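Local coordinates for 457aa long hypothetical protein (Pyrococcus horikoshii, PDB 2CSU) that is of unknown function but resembles succinyl-CoA ligases, joining a Rossmann-type CoA-binding domain to a flavodoxin-like domain and a ligase-CoA domain, at residues S156-L161 against A207-G212. Residues are numbered along the deposited sequence; the frame is centred on the assembly and turned at random.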
# COMPACT_ATOMS: atom_id res chain seq x y z
N SER A 156 14.66 -12.55 6.94
CA SER A 156 15.06 -11.17 7.09
C SER A 156 16.25 -10.97 8.01
O SER A 156 16.30 -11.50 9.12
CB SER A 156 13.88 -10.33 7.58
OG SER A 156 14.33 -9.01 7.84
N GLN A 157 17.21 -10.18 7.53
CA GLN A 157 18.40 -9.89 8.30
C GLN A 157 18.11 -8.71 9.23
O GLN A 157 18.95 -8.32 10.02
CB GLN A 157 19.56 -9.58 7.34
CG GLN A 157 20.95 -9.67 7.94
CD GLN A 157 22.04 -9.76 6.88
OE1 GLN A 157 21.84 -9.35 5.73
NE2 GLN A 157 23.19 -10.30 7.27
N SER A 158 16.91 -8.16 9.14
CA SER A 158 16.49 -7.06 10.00
C SER A 158 15.23 -7.51 10.76
O SER A 158 14.18 -7.74 10.16
CB SER A 158 16.17 -5.82 9.18
OG SER A 158 15.53 -4.84 10.00
N GLY A 159 15.36 -7.63 12.08
CA GLY A 159 14.23 -8.05 12.89
C GLY A 159 13.10 -7.05 12.97
O GLY A 159 11.93 -7.44 12.98
N ALA A 160 13.43 -5.76 13.03
CA ALA A 160 12.41 -4.72 13.12
C ALA A 160 11.62 -4.67 11.82
O ALA A 160 10.39 -4.54 11.82
CB ALA A 160 13.05 -3.37 13.40
N LEU A 161 12.32 -4.76 10.69
CA LEU A 161 11.64 -4.77 9.41
C LEU A 161 10.79 -6.04 9.34
O LEU A 161 9.67 -6.02 8.84
CB LEU A 161 12.64 -4.77 8.25
CG LEU A 161 11.88 -4.69 6.94
CD1 LEU A 161 11.12 -3.34 6.90
CD2 LEU A 161 12.83 -4.82 5.76
N ALA A 207 11.65 -15.18 -0.04
CA ALA A 207 11.81 -13.73 -0.07
C ALA A 207 12.95 -13.43 0.88
O ALA A 207 13.02 -14.02 1.96
CB ALA A 207 10.52 -13.05 0.39
N LEU A 208 13.86 -12.55 0.47
CA LEU A 208 14.99 -12.22 1.32
C LEU A 208 15.17 -10.73 1.55
O LEU A 208 15.03 -9.94 0.62
CB LEU A 208 16.30 -12.76 0.71
CG LEU A 208 16.56 -14.25 0.43
CD1 LEU A 208 17.93 -14.40 -0.24
CD2 LEU A 208 16.53 -15.04 1.73
N TYR A 209 15.45 -10.34 2.79
CA TYR A 209 15.77 -8.95 3.08
C TYR A 209 17.23 -9.04 3.49
O TYR A 209 17.55 -9.45 4.61
CB TYR A 209 14.99 -8.35 4.24
CG TYR A 209 15.52 -6.96 4.57
CD1 TYR A 209 15.26 -5.88 3.72
CD2 TYR A 209 16.33 -6.74 5.68
CE1 TYR A 209 15.79 -4.62 3.95
CE2 TYR A 209 16.88 -5.46 5.93
CZ TYR A 209 16.60 -4.41 5.06
OH TYR A 209 17.12 -3.15 5.27
N ILE A 210 18.12 -8.66 2.58
CA ILE A 210 19.55 -8.74 2.83
C ILE A 210 20.25 -7.43 3.14
O ILE A 210 20.06 -6.42 2.45
CB ILE A 210 20.29 -9.35 1.62
CG1 ILE A 210 19.70 -10.72 1.28
CG2 ILE A 210 21.77 -9.45 1.92
CD1 ILE A 210 20.03 -11.19 -0.11
N GLU A 211 21.07 -7.46 4.18
CA GLU A 211 21.87 -6.31 4.55
C GLU A 211 23.26 -6.70 4.04
O GLU A 211 24.00 -5.86 3.54
CB GLU A 211 21.85 -6.11 6.06
CG GLU A 211 20.65 -5.31 6.52
CD GLU A 211 20.55 -5.17 8.02
OE1 GLU A 211 21.56 -5.42 8.71
OE2 GLU A 211 19.47 -4.78 8.51
N GLY A 212 23.57 -7.99 4.14
CA GLY A 212 24.80 -8.48 3.53
C GLY A 212 25.10 -9.93 3.95
O GLY A 212 24.77 -10.37 5.04
O HOH W 1 21.44 -7.53 11.48
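Ser156 pairs in parallel with Tyr209 where strands 152-156 and 205-210 run side by side in the flavodoxin-like domain, and its OG rests 3.7 Å from Tyr209 CB while donating to Ser158 O. Gln157 N, just past the strand end, completes this bridge by donating to Tyr209 O at 3.0 Å before the chain enters helix 159-171. With CG anti to the backbone N (chi1 -162°) and the chain extended beyond it, the Gln157 amide spans to the loop after the second strand. There OE1 accepts from Glu211 N (2.6 Å) and Gly212 N (2.7 Å), both tilted to the same side of the carbonyl plane, by 24° and 31°, and NE2 returns a bond lying almost in that plane to Gly212 O. Ser158 packs its CB 3.3 Å from Tyr209 CE2, and its OG caps the helix by accepting from Leu161 N. Leu161 follows with CD2 over one face of the Tyr209 ring, 3.5 Å from the centroid, a CH-pi contact; Gly304 of the second subunit packs against this tyrosine. A single carboxamide acts as donor and acceptor at once, gripping the loop backbone through three bonds that fix its rotation and tie both strand ends together.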